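Side-chain contacts in cysteine desulfurase (Stenotrophomonas maltophilia, PDB 6WCI), which probably removes sulfur from L-cysteine to give L-alanine, using pyridoxal 5'-phosphate, and passes the sulfur to an acceptor: residues E274-V279 / T284-A289; G92-L97 / A289-E294; P24-V29 / E322-E327; A189-S194 / T199-R204; V121-A126 / A154-A159. One frame throughout, in Å; residues are numbered along the deposited sequence. Where two conformers were deposited one is given.

Interaction 1. Residues E274-V279 / T284-A289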
# COMPACT_ATOMS: atom_id res chain seq x y z
N GLU B 274 15.00 -0.39 -2.70
CA GLU B 274 14.95 -0.08 -1.27
C GLU B 274 15.24 -1.30 -0.40
O GLU B 274 15.92 -1.16 0.63
CB GLU B 274 13.60 0.55 -0.88
CG GLU B 274 13.24 1.78 -1.71
CD GLU B 274 14.43 2.72 -1.92
OE1 GLU B 274 14.83 2.93 -3.08
OE2 GLU B 274 14.97 3.23 -0.91
N MET B 275 14.78 -2.49 -0.78
CA MET B 275 15.09 -3.67 0.03
C MET B 275 16.39 -4.35 -0.37
O MET B 275 16.83 -5.27 0.32
CB MET B 275 13.93 -4.69 -0.03
CG MET B 275 13.51 -5.14 -1.42
SD MET B 275 14.56 -6.42 -2.15
CE MET B 275 14.09 -7.83 -1.11
N ILE B 276 17.02 -3.91 -1.45
CA ILE B 276 18.29 -4.45 -1.87
C ILE B 276 19.40 -3.55 -1.35
O ILE B 276 19.18 -2.39 -1.00
CB ILE B 276 18.39 -4.60 -3.41
CG1 ILE B 276 18.09 -3.27 -4.10
CG2 ILE B 276 17.45 -5.68 -3.91
CD1 ILE B 276 19.28 -2.37 -4.29
N LYS B 277 20.60 -4.08 -1.33
CA LYS B 277 21.79 -3.27 -1.09
C LYS B 277 22.63 -3.13 -2.35
O LYS B 277 23.11 -2.03 -2.65
CB LYS B 277 22.61 -3.91 0.04
CG LYS B 277 23.84 -3.14 0.50
CD LYS B 277 24.50 -3.85 1.69
CE LYS B 277 23.48 -4.16 2.80
NZ LYS B 277 24.10 -4.75 4.02
N GLU B 278 22.80 -4.21 -3.10
CA GLU B 278 23.53 -4.24 -4.36
C GLU B 278 22.79 -5.19 -5.29
O GLU B 278 22.46 -6.31 -4.88
CB GLU B 278 24.98 -4.72 -4.17
CG GLU B 278 25.80 -3.92 -3.18
CD GLU B 278 26.22 -2.57 -3.72
OE1 GLU B 278 26.14 -2.37 -4.96
OE2 GLU B 278 26.64 -1.71 -2.92
N VAL B 279 22.54 -4.77 -6.52
CA VAL B 279 21.89 -5.61 -7.51
C VAL B 279 22.86 -5.87 -8.64
O VAL B 279 23.41 -4.93 -9.24
CB VAL B 279 20.59 -4.99 -8.05
CG1 VAL B 279 20.08 -5.80 -9.23
CG2 VAL B 279 19.54 -4.92 -6.97
N THR B 284 22.47 -10.64 -6.06
CA THR B 284 21.98 -9.47 -5.36
C THR B 284 22.17 -9.64 -3.86
O THR B 284 22.07 -10.75 -3.33
CB THR B 284 20.50 -9.25 -5.70
OG1 THR B 284 20.39 -8.84 -7.07
CG2 THR B 284 19.86 -8.19 -4.81
N VAL B 285 22.49 -8.53 -3.19
CA VAL B 285 22.67 -8.47 -1.74
C VAL B 285 21.56 -7.61 -1.15
O VAL B 285 21.34 -6.47 -1.59
CB VAL B 285 24.06 -7.90 -1.38
CG1 VAL B 285 24.22 -7.86 0.13
CG2 VAL B 285 25.18 -8.74 -2.02
N PHE B 286 20.86 -8.14 -0.15
CA PHE B 286 19.69 -7.46 0.38
C PHE B 286 20.04 -6.62 1.61
O PHE B 286 20.98 -6.92 2.35
CB PHE B 286 18.60 -8.47 0.75
CG PHE B 286 18.18 -9.34 -0.40
CD1 PHE B 286 17.34 -8.86 -1.39
CD2 PHE B 286 18.63 -10.66 -0.48
CE1 PHE B 286 16.96 -9.66 -2.45
CE2 PHE B 286 18.25 -11.46 -1.54
CZ PHE B 286 17.41 -10.96 -2.52
N ASN B 287 19.23 -5.57 1.84
CA ASN B 287 19.32 -4.80 3.06
C ASN B 287 18.94 -5.67 4.25
O ASN B 287 18.41 -6.77 4.10
CB ASN B 287 18.36 -3.61 3.03
CG ASN B 287 19.02 -2.34 2.56
OD1 ASN B 287 20.23 -2.16 2.71
ND2 ASN B 287 18.22 -1.44 2.00
N ASP B 288 19.21 -5.15 5.45
CA ASP B 288 18.72 -5.73 6.70
C ASP B 288 17.30 -5.26 6.98
O ASP B 288 16.79 -4.33 6.36
CB ASP B 288 19.62 -5.33 7.87
CG ASP B 288 20.98 -5.97 7.81
OD1 ASP B 288 21.08 -7.07 7.24
OD2 ASP B 288 21.93 -5.39 8.36
N ALA B 289 16.67 -5.90 7.96
CA ALA B 289 15.39 -5.44 8.44
C ALA B 289 15.54 -4.06 9.06
O ALA B 289 16.58 -3.75 9.66
CB ALA B 289 14.83 -6.42 9.48
O HOH W 1 22.89 -7.94 3.95

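Interaction 2. Residues G92-L97 / A289-E294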
# COMPACT_ATOMS: atom_id res chain seq x y z
N GLY B 92 10.73 9.45 10.80
CA GLY B 92 10.19 9.96 12.06
C GLY B 92 8.88 9.28 12.43
O GLY B 92 8.61 9.02 13.61
N ALA B 93 8.06 8.96 11.43
CA ALA B 93 6.78 8.32 11.68
C ALA B 93 6.97 6.89 12.17
O ALA B 93 6.21 6.41 13.02
CB ALA B 93 5.93 8.33 10.42
N ARG B 94 7.98 6.19 11.63
CA ARG B 94 8.31 4.86 12.13
C ARG B 94 8.73 4.91 13.59
O ARG B 94 8.40 4.00 14.37
CB ARG B 94 9.41 4.23 11.26
CG ARG B 94 9.71 2.77 11.63
CD ARG B 94 11.13 2.31 11.23
NE ARG B 94 11.42 2.59 9.83
CZ ARG B 94 11.08 1.81 8.82
NH1 ARG B 94 10.43 0.67 9.04
NH2 ARG B 94 11.39 2.16 7.57
N ASN B 95 9.47 5.95 13.99
CA ASN B 95 9.91 6.03 15.38
C ASN B 95 8.75 6.35 16.31
O ASN B 95 8.71 5.86 17.45
CB ASN B 95 11.01 7.09 15.53
CG ASN B 95 12.23 6.79 14.67
OD1 ASN B 95 12.42 5.66 14.21
ND2 ASN B 95 13.07 7.80 14.45
N THR B 96 7.82 7.18 15.85
CA THR B 96 6.65 7.52 16.67
C THR B 96 5.74 6.32 16.83
O THR B 96 5.18 6.10 17.91
CB THR B 96 5.88 8.67 16.03
OG1 THR B 96 6.73 9.81 15.94
CG2 THR B 96 4.65 9.01 16.88
N LEU B 97 5.54 5.55 15.76
CA LEU B 97 4.74 4.34 15.87
C LEU B 97 5.42 3.34 16.80
O LEU B 97 4.75 2.70 17.63
CB LEU B 97 4.50 3.73 14.49
CG LEU B 97 3.43 2.65 14.36
CD1 LEU B 97 2.08 3.12 14.95
CD2 LEU B 97 3.27 2.24 12.90
N ALA B 289 16.67 -5.90 7.96
CA ALA B 289 15.39 -5.44 8.44
C ALA B 289 15.54 -4.06 9.06
O ALA B 289 16.58 -3.75 9.66
CB ALA B 289 14.83 -6.42 9.48
N PRO B 290 14.51 -3.21 8.98
CA PRO B 290 13.21 -3.53 8.38
C PRO B 290 13.11 -3.33 6.86
O PRO B 290 12.18 -3.87 6.26
CB PRO B 290 12.26 -2.57 9.11
CG PRO B 290 13.10 -1.34 9.35
CD PRO B 290 14.50 -1.89 9.64
N HIS B 291 14.01 -2.53 6.27
CA HIS B 291 13.89 -2.20 4.85
C HIS B 291 13.97 -3.43 3.96
O HIS B 291 13.44 -3.41 2.84
CB HIS B 291 14.97 -1.20 4.45
CG HIS B 291 14.79 0.14 5.07
ND1 HIS B 291 15.48 0.54 6.20
CD2 HIS B 291 13.96 1.17 4.76
CE1 HIS B 291 15.09 1.76 6.54
NE2 HIS B 291 14.17 2.16 5.68
N LYS B 292 14.62 -4.50 4.43
CA LYS B 292 14.59 -5.82 3.82
C LYS B 292 13.19 -6.22 3.36
O LYS B 292 13.04 -6.91 2.35
CB LYS B 292 15.14 -6.84 4.83
CG LYS B 292 15.20 -8.28 4.38
CD LYS B 292 15.75 -9.14 5.51
CE LYS B 292 15.77 -10.62 5.16
NZ LYS B 292 16.35 -11.40 6.28
N PHE B 293 12.16 -5.79 4.10
CA PHE B 293 10.79 -6.20 3.85
C PHE B 293 9.91 -5.06 3.33
O PHE B 293 8.69 -5.22 3.24
CB PHE B 293 10.17 -6.83 5.11
CG PHE B 293 10.89 -8.07 5.58
CD1 PHE B 293 10.76 -9.27 4.89
CD2 PHE B 293 11.71 -8.03 6.70
CE1 PHE B 293 11.44 -10.43 5.31
CE2 PHE B 293 12.39 -9.17 7.14
CZ PHE B 293 12.26 -10.38 6.43
N GLU B 294 10.51 -3.93 2.93
CA GLU B 294 9.81 -2.76 2.39
C GLU B 294 10.36 -2.49 0.99
O GLU B 294 11.32 -1.72 0.83
CB GLU B 294 9.97 -1.54 3.33
CG GLU B 294 9.34 -1.73 4.73
CD GLU B 294 9.95 -0.83 5.79
OE1 GLU B 294 10.85 -0.02 5.45
OE2 GLU B 294 9.55 -0.94 6.98

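Interaction 3. Residues P24-V29 / E322-E327. With SO4 (sulfate ion), chain E.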
# COMPACT_ATOMS: atom_id res chain seq x y z
N PRO B 24 -8.53 13.84 30.07
CA PRO B 24 -8.69 14.78 28.95
C PRO B 24 -10.11 15.34 28.83
O PRO B 24 -11.08 14.68 29.23
CB PRO B 24 -8.33 13.93 27.72
CG PRO B 24 -8.20 12.48 28.24
CD PRO B 24 -8.74 12.45 29.63
N ASP B 25 -10.22 16.55 28.29
CA ASP B 25 -11.51 17.17 28.00
C ASP B 25 -12.07 16.52 26.74
O ASP B 25 -11.65 16.85 25.63
CB ASP B 25 -11.35 18.67 27.82
CG ASP B 25 -12.64 19.37 27.42
OD1 ASP B 25 -13.72 18.75 27.44
OD2 ASP B 25 -12.57 20.57 27.09
N TRP B 26 -13.02 15.61 26.90
CA TRP B 26 -13.45 14.78 25.77
C TRP B 26 -14.29 15.57 24.77
O TRP B 26 -14.28 15.24 23.58
CB TRP B 26 -14.21 13.55 26.27
CG TRP B 26 -13.31 12.57 26.95
CD1 TRP B 26 -13.30 12.23 28.27
CD2 TRP B 26 -12.27 11.80 26.33
NE1 TRP B 26 -12.33 11.29 28.52
CE2 TRP B 26 -11.68 11.01 27.34
CE3 TRP B 26 -11.79 11.70 25.03
CZ2 TRP B 26 -10.62 10.13 27.08
CZ3 TRP B 26 -10.74 10.82 24.77
CH2 TRP B 26 -10.17 10.05 25.79
N ASP B 27 -15.02 16.59 25.23
CA ASP B 27 -15.74 17.46 24.30
C ASP B 27 -14.78 18.19 23.37
O ASP B 27 -15.05 18.32 22.17
CB ASP B 27 -16.59 18.46 25.08
CG ASP B 27 -17.68 17.78 25.87
OD1 ASP B 27 -18.52 17.11 25.24
OD2 ASP B 27 -17.70 17.90 27.12
N ARG B 28 -13.66 18.67 23.91
CA ARG B 28 -12.67 19.33 23.07
C ARG B 28 -11.98 18.34 22.15
O ARG B 28 -11.61 18.70 21.02
CB ARG B 28 -11.66 20.06 23.95
CG ARG B 28 -10.44 20.58 23.21
CD ARG B 28 -10.78 21.78 22.33
NE ARG B 28 -9.64 22.16 21.51
CZ ARG B 28 -9.31 21.55 20.39
NH1 ARG B 28 -10.03 20.52 19.96
NH2 ARG B 28 -8.25 21.95 19.70
N VAL B 29 -11.81 17.09 22.59
CA VAL B 29 -11.16 16.08 21.74
C VAL B 29 -12.01 15.79 20.50
O VAL B 29 -11.49 15.74 19.38
CB VAL B 29 -10.88 14.79 22.54
CG1 VAL B 29 -10.31 13.71 21.62
CG2 VAL B 29 -9.93 15.06 23.69
N GLU B 322 -8.93 3.98 26.69
CA GLU B 322 -9.56 2.73 27.13
C GLU B 322 -10.61 2.99 28.20
O GLU B 322 -11.70 2.40 28.17
CB GLU B 322 -8.48 1.78 27.64
CG GLU B 322 -9.02 0.59 28.41
CD GLU B 322 -7.92 -0.34 28.89
OE1 GLU B 322 -6.73 0.03 28.77
OE2 GLU B 322 -8.24 -1.43 29.38
N ALA B 323 -10.31 3.89 29.14
CA ALA B 323 -11.27 4.21 30.19
C ALA B 323 -12.49 4.92 29.61
O ALA B 323 -13.62 4.64 30.00
CB ALA B 323 -10.60 5.07 31.26
N ARG B 324 -12.27 5.82 28.65
CA ARG B 324 -13.39 6.54 28.04
C ARG B 324 -14.31 5.58 27.29
O ARG B 324 -15.53 5.62 27.46
CB ARG B 324 -12.85 7.61 27.09
CG ARG B 324 -13.87 8.15 26.12
CD ARG B 324 -14.89 9.03 26.81
NE ARG B 324 -15.64 9.83 25.84
CZ ARG B 324 -16.61 10.68 26.18
NH1 ARG B 324 -16.94 10.83 27.45
NH2 ARG B 324 -17.25 11.38 25.24
N GLU B 325 -13.75 4.71 26.45
CA GLU B 325 -14.60 3.84 25.66
C GLU B 325 -15.24 2.75 26.52
O GLU B 325 -16.29 2.21 26.13
CB GLU B 325 -13.79 3.26 24.50
CG GLU B 325 -13.31 4.33 23.52
CD GLU B 325 -12.41 3.80 22.42
OE1 GLU B 325 -12.10 4.57 21.47
OE2 GLU B 325 -12.02 2.62 22.49
N ALA B 326 -14.66 2.43 27.68
CA ALA B 326 -15.32 1.51 28.60
C ALA B 326 -16.56 2.15 29.23
O ALA B 326 -17.59 1.48 29.41
CB ALA B 326 -14.34 1.06 29.68
N GLU B 327 -16.50 3.44 29.55
CA GLU B 327 -17.70 4.15 29.99
C GLU B 327 -18.75 4.16 28.88
O GLU B 327 -19.91 3.80 29.10
CB GLU B 327 -17.35 5.57 30.42
CG GLU B 327 -18.52 6.39 30.95
CD GLU B 327 -18.13 7.82 31.29
OE1 GLU B 327 -16.93 8.15 31.19
OE2 GLU B 327 -19.02 8.62 31.65
S SO4 E . -20.14 13.10 26.67
O1 SO4 E . -19.32 14.01 25.89
O2 SO4 E . -20.03 11.75 26.14
O3 SO4 E . -21.55 13.51 26.60
O4 SO4 E . -19.65 13.12 28.05

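Interaction 4. Residues A189-S194 / T199-R204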
# COMPACT_ATOMS: atom_id res chain seq x y z
N ALA B 189 -2.52 -18.59 15.35
CA ALA B 189 -3.06 -17.32 14.89
C ALA B 189 -4.17 -16.91 15.85
O ALA B 189 -5.25 -17.51 15.85
CB ALA B 189 -3.58 -17.41 13.45
N VAL B 190 -3.91 -15.89 16.66
CA VAL B 190 -4.82 -15.50 17.73
C VAL B 190 -4.99 -13.99 17.70
O VAL B 190 -4.00 -13.24 17.66
CB VAL B 190 -4.31 -15.98 19.11
CG1 VAL B 190 -2.84 -15.57 19.32
CG2 VAL B 190 -5.20 -15.45 20.23
N THR B 191 -6.24 -13.53 17.73
CA THR B 191 -6.49 -12.10 17.73
C THR B 191 -6.34 -11.52 19.13
O THR B 191 -6.58 -12.18 20.14
CB THR B 191 -7.89 -11.79 17.19
OG1 THR B 191 -8.02 -10.37 17.04
CG2 THR B 191 -8.97 -12.28 18.14
N HIS B 192 -5.89 -10.26 19.17
CA HIS B 192 -5.82 -9.57 20.45
C HIS B 192 -7.20 -9.09 20.85
O HIS B 192 -7.64 -9.30 21.99
CB HIS B 192 -4.84 -8.41 20.37
CG HIS B 192 -4.47 -7.82 21.69
ND1 HIS B 192 -3.47 -6.88 21.84
CD2 HIS B 192 -4.98 -8.03 22.93
CE1 HIS B 192 -3.37 -6.55 23.11
NE2 HIS B 192 -4.28 -7.23 23.80
N VAL B 193 -7.93 -8.49 19.91
CA VAL B 193 -9.29 -8.03 20.13
C VAL B 193 -10.14 -8.41 18.92
O VAL B 193 -9.76 -8.14 17.78
CB VAL B 193 -9.35 -6.51 20.37
CG1 VAL B 193 -10.79 -6.06 20.57
CG2 VAL B 193 -8.50 -6.14 21.57
N SER B 194 -11.28 -9.05 19.18
CA SER B 194 -12.17 -9.51 18.13
C SER B 194 -12.97 -8.34 17.56
O SER B 194 -13.58 -7.57 18.32
CB SER B 194 -13.11 -10.59 18.68
OG SER B 194 -14.27 -10.74 17.88
N THR B 199 -14.14 -9.15 22.27
CA THR B 199 -13.40 -9.84 23.31
C THR B 199 -11.94 -9.41 23.31
O THR B 199 -11.32 -9.27 22.26
CB THR B 199 -13.50 -11.36 23.12
OG1 THR B 199 -14.86 -11.78 23.28
CG2 THR B 199 -12.63 -12.09 24.12
N VAL B 200 -11.40 -9.18 24.50
CA VAL B 200 -9.97 -8.97 24.69
C VAL B 200 -9.36 -10.28 25.15
O VAL B 200 -9.72 -10.80 26.22
CB VAL B 200 -9.69 -7.85 25.70
CG1 VAL B 200 -8.19 -7.71 25.92
CG2 VAL B 200 -10.32 -6.51 25.23
N ASN B 201 -8.44 -10.84 24.35
CA ASN B 201 -7.88 -12.12 24.74
C ASN B 201 -6.64 -11.92 25.61
O ASN B 201 -5.92 -10.94 25.45
CB ASN B 201 -7.52 -12.95 23.51
CG ASN B 201 -8.74 -13.54 22.83
OD1 ASN B 201 -9.76 -13.81 23.47
ND2 ASN B 201 -8.64 -13.75 21.52
N PRO B 202 -6.37 -12.83 26.55
CA PRO B 202 -5.13 -12.74 27.33
C PRO B 202 -3.91 -13.15 26.51
O PRO B 202 -3.35 -14.23 26.72
CB PRO B 202 -5.38 -13.69 28.50
CG PRO B 202 -6.40 -14.66 27.99
CD PRO B 202 -7.26 -13.91 27.02
N VAL B 203 -3.49 -12.30 25.58
CA VAL B 203 -2.43 -12.69 24.67
C VAL B 203 -1.13 -12.96 25.42
O VAL B 203 -0.35 -13.84 25.04
CB VAL B 203 -2.26 -11.64 23.56
CG1 VAL B 203 -3.48 -11.63 22.65
CG2 VAL B 203 -2.03 -10.26 24.15
N ARG B 204 -0.88 -12.22 26.51
CA ARG B 204 0.35 -12.43 27.27
C ARG B 204 0.41 -13.85 27.84
O ARG B 204 1.41 -14.56 27.65
CB ARG B 204 0.46 -11.39 28.38
CG ARG B 204 1.80 -11.33 29.08
CD ARG B 204 1.66 -10.51 30.36
NE ARG B 204 2.64 -9.44 30.44
CZ ARG B 204 3.72 -9.46 31.22
NH1 ARG B 204 3.96 -10.50 32.00
NH2 ARG B 204 4.56 -8.43 31.21

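Interaction 5. Residues V121-A126 / A154-A159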
# COMPACT_ATOMS: atom_id res chain seq x y z
N VAL B 121 4.19 -12.73 7.14
CA VAL B 121 4.48 -13.88 8.00
C VAL B 121 4.19 -15.18 7.25
O VAL B 121 5.00 -16.11 7.27
CB VAL B 121 3.66 -13.79 9.31
CG1 VAL B 121 4.04 -14.95 10.24
CG2 VAL B 121 3.87 -12.44 9.99
N ALA B 122 3.03 -15.26 6.59
CA ALA B 122 2.65 -16.50 5.92
C ALA B 122 3.65 -16.89 4.85
O ALA B 122 4.06 -18.05 4.75
CB ALA B 122 1.26 -16.35 5.31
N TYR B 123 4.08 -15.92 4.03
CA TYR B 123 4.95 -16.23 2.90
C TYR B 123 6.41 -16.39 3.30
O TYR B 123 7.11 -17.24 2.73
CB TYR B 123 4.82 -15.14 1.83
CG TYR B 123 3.70 -15.36 0.84
CD1 TYR B 123 2.40 -14.94 1.11
CD2 TYR B 123 3.94 -15.96 -0.40
CE1 TYR B 123 1.37 -15.12 0.20
CE2 TYR B 123 2.92 -16.14 -1.32
CZ TYR B 123 1.64 -15.72 -1.02
OH TYR B 123 0.63 -15.90 -1.95
N SER B 124 6.91 -15.59 4.24
CA SER B 124 8.34 -15.61 4.52
C SER B 124 8.71 -16.37 5.79
O SER B 124 9.88 -16.76 5.93
CB SER B 124 8.90 -14.18 4.59
OG SER B 124 8.99 -13.63 3.28
N TRP B 125 7.78 -16.59 6.71
CA TRP B 125 8.05 -17.47 7.85
C TRP B 125 7.52 -18.88 7.61
O TRP B 125 8.29 -19.85 7.61
CB TRP B 125 7.45 -16.92 9.15
CG TRP B 125 7.65 -17.89 10.27
CD1 TRP B 125 6.79 -18.88 10.67
CD2 TRP B 125 8.81 -18.01 11.10
NE1 TRP B 125 7.34 -19.60 11.70
CE2 TRP B 125 8.58 -19.08 11.99
CE3 TRP B 125 10.01 -17.31 11.18
CZ2 TRP B 125 9.50 -19.46 12.95
CZ3 TRP B 125 10.94 -17.69 12.14
CH2 TRP B 125 10.68 -18.76 13.01
N ALA B 126 6.21 -19.02 7.39
CA ALA B 126 5.57 -20.34 7.38
C ALA B 126 5.84 -21.09 6.08
O ALA B 126 6.19 -22.27 6.10
CB ALA B 126 4.06 -20.20 7.62
N ALA B 154 -1.29 -23.89 4.00
CA ALA B 154 -1.68 -25.29 4.02
C ALA B 154 -1.83 -25.83 2.60
O ALA B 154 -1.45 -26.97 2.31
CB ALA B 154 -2.97 -25.46 4.80
N GLN B 155 -2.37 -25.01 1.70
CA GLN B 155 -2.58 -25.43 0.31
C GLN B 155 -1.27 -25.73 -0.40
O GLN B 155 -1.24 -26.53 -1.35
CB GLN B 155 -3.34 -24.34 -0.45
CG GLN B 155 -3.68 -24.70 -1.89
CD GLN B 155 -4.79 -25.71 -1.97
OE1 GLN B 155 -5.97 -25.36 -1.86
NE2 GLN B 155 -4.43 -26.98 -2.14
N ARG B 156 -0.16 -25.10 0.02
CA ARG B 156 1.11 -25.26 -0.67
C ARG B 156 2.15 -26.02 0.12
O ARG B 156 3.21 -26.34 -0.44
CB ARG B 156 1.66 -23.88 -1.05
CG ARG B 156 0.66 -23.07 -1.84
CD ARG B 156 1.12 -21.63 -2.10
NE ARG B 156 -0.00 -20.89 -2.66
CZ ARG B 156 -0.09 -19.57 -2.75
NH1 ARG B 156 0.89 -18.79 -2.31
NH2 ARG B 156 -1.18 -19.03 -3.27
N THR B 157 1.90 -26.34 1.40
CA THR B 157 2.83 -27.11 2.22
C THR B 157 2.28 -28.44 2.70
O THR B 157 3.07 -29.31 3.09
CB THR B 157 3.25 -26.31 3.47
OG1 THR B 157 2.11 -26.11 4.31
CG2 THR B 157 3.82 -24.96 3.08
N GLY B 158 0.97 -28.63 2.70
CA GLY B 158 0.41 -29.81 3.33
C GLY B 158 0.22 -29.69 4.82
O GLY B 158 -0.18 -30.67 5.45
N ALA B 159 0.53 -28.54 5.42
CA ALA B 159 0.16 -28.33 6.81
C ALA B 159 -1.35 -28.42 6.95
O ALA B 159 -2.10 -28.21 5.99
CB ALA B 159 0.65 -26.98 7.31

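Interaction 1. Residues E274-V279 / T284-A289
N287 closes one end of this antiparallel pairing with two bonds, one from its backbone and one from its side chain. Its backbone N donates to M275 O at 2.9 Å, from above the carbonyl plane. Its side-chain ND2 donates to E274 O, one residue further back, at 2.7 Å, bent to an N-H...O angle of 134°. The methyl CE of M275 touches F286 CD1 at 3.4 Å. Its SD lies at the edge of the same ring, a Met-aromatic contact. The two side chains run alongside each other and point the same way. M275 bends at chi2 and chi3 (81° and 71°), which folds its end back to the phenyl group.

The register slips by one residue between I276 and E278. K277 and E278 stand together against V285, a classic beta bulge in this hairpin. V285 O accepts from E278 N at 3.1 Å, and K277 N also faces it at a doubtfully short distance. V285 N returns a bond to E278 O at 2.8 Å. I276 CG2 meets T284 CG2 at 3.6 Å, the two side chains crossing at a slant.

A water donates to F286 O and is weakly held by K277 NZ. Q151 and H386 of the second subunit bond T284 OG1 and V279 N in turn. E274 packs on the modified C384 of that subunit, an S-hydroxycysteine, so the hairpin borders it across the dimer interface.

Interaction 2. Residues G92-L97 / A289-E294
The guanidinium of R94 has P290 CG over one face and the carboxylate of E294 at its edge. P290 CG sits 3.4 Å from R94 NH1, displaced toward the rim of the group. The guanidinium and carboxylate planes are 17° apart, nearly coplanar. The H291 ring is turned 67° from the guanidinium and approaches it obliquely. This is a bidentate, end-on salt bridge in a class-V aminotransferase family member with the fold-type I fold of PLP enzymes. It ties helix 81-101 to the loop between strand 285-286 and helix 300-316.

R94 and E294 come from opposite directions. NH1 donates to OE2 at 2.8 Å with an almost straight angle of 174°. NH2 donates to OE1 at 3.1 Å. Both oxygens accept through their syn lone pairs. Two parallel bonds of this kind fix the rotation of both groups. R94 leaves its helix with CG anti to the backbone N and then bends at chi3, which presents its end to the loop. E294 runs out straight beyond CG, which brings its carboxylate up to meet the arginine end.

The pair is buried, and more partners grip it. E91 pairs with R94 NE, L108 O accepts from NH1, and L110 N donates to E294 OE2. The bridge therefore also joins strand 108-111. The E91 carboxylate is likewise the polar partner of H291 NE2. A cis peptide bond precedes P290, and a 3-10 turn at 291-292 follows. H291 NE2 stands 3.4 Å from R94 NH2, at an angle too poor for a hydrogen bond.

Interaction 3. Residues P24-V29 / E322-E327
The NH2 of R324 is gripped by a sulfate while its guanidinium lies flat on W26. NH2 donates to sulfate O2 at 2.9 Å, with a bent N-H...O angle of 133°. A second bond, from R324 NH2 to sulfate O1, is straighter but long and weak at 3.4 Å. The ion, probably from the crystallisation liquor, also takes a bond from H408 N.

The arginine and the indole slide past each other in opposite directions, with planes only 6° apart. R324 CZ lies 4.4 Å from the centroid of the W26 five-membered ring, off-centre, a cation-pi contact. The CD methylene lies squarely over that ring, 3.7 Å from its centroid, a CH-pi contact. Nearer the backbone, R324 CB touches W26 CZ2 at 3.4 Å. The aliphatic part of the chain runs along one indole face, and the guanidinium reaches on over W26 CB. The bend at chi2 (72°) lays the chain down on the ring. P24 CG covers the opposite face.

The stack joins the short N-terminal helix 26-30 to helix 318-336 at the surface. D25 is the N-cap of the first helix, and its OD1 accepts weakly from D27 N. The carbonyl O of F404 takes the NE hydrogen of R324, which helps to fix the guanidinium, and N406 O adds a weak bond at NH2. The indole also packs on L316 and V321, from helices 300-316 and 318-336.

Interaction 4. Residues A189-S194 / T199-R204
Three hydrogen bonds join H192 and its neighbours to the 199-204 segment, where strand 185-191 gives way to the connection to helix 203-212. Both belong to a beta-alpha-beta unit that ends in strand 216-220. N201 N donates to H192 O at 2.9 Å, almost straight at 173°. S194 N donates to T199 O at 3.1 Å. The third bond is made by a side chain: N201 ND2 reaches T191 O at 2.9 Å, tilted from the carbonyl plane. N201 thus holds two successive carbonyls at the strand end.

CA-H...O contacts fill in between, such as V193 CA to T199 O at 3.2 Å.

Apolar contacts flank the backbone bonds. V193 and V200 lie side by side, with their CG2 methyls 4.1 Å apart. V203 crosses H192 at about a right angle. V203 CG2, set between its own backbone N and carbonyl carbon, is thereby placed 3.9 Å from the H192 ring centroid, a CH-pi contact over one face. V219 packs on both residues. H192 ND1 is bonded to Y240 OH.

P202 is the centre of an inverse gamma turn, and V203 N bonds weakly to N201 O at 2.8 Å.

Interaction 5. Residues V121-A126 / A154-A159
Y123 and R156 meet from two helices, the first of which widens into a pi-type turn at 122-126, so that V121 O accepts from both W125 N and A126 N. One hydrogen bond links the side chains. R156 NH1 donates to Y123 OH at 2.9 Å, with an angle of 163°. The hydroxyl lies close to the guanidinium plane, at its edge. The phenol and guanidinium planes are 65° apart, and NH1 comes obliquely to the ring, 3.5 Å from Y123 CE2. R156 reaches across with its chain extended from CG to NE.

The tyrosine hydroxyl has a second partner, F269 O of the second subunit, and R156 NH2 donates to P268 O of that subunit. The pair therefore bridges the dimer interface: one guanidinium holds a side chain of its own subunit and a carbonyl of the other.

The second helix ends just beyond R156. T157 OG1 accepts from A159 N at 3.1 Å, forming an ST turn, and G158 leaves helical geometry with positive phi. Helix 114-126 also packs directly on helix 148-157, through A122 on P149 and V153 and through A126 on W150, and it rests V121 on V218 and W125 on I216, both in strand 216-220 of the seven-stranded sheet.

Interactions 2 and 4 are buried, interaction 3 lies at the surface, and interactions 1 and 5 are partly buried where the second subunit meets the chain. Interactions 1 and 2 share A289, where the hairpin runs on into the salt-bridged loop, and they also touch through M275 and H291. Interactions 1 and 4 rest mainly on backbone hydrogen bonds within a short stretch of sequence. Interactions 2, 3 and 5 each depend on one arginine reaching to another element: a buried carboxylate in 2, an indole face in 3, a phenol in 5. Interactions 1 and 3 lie on opposite sides of the chain's centre, with centres about 45 Å apart.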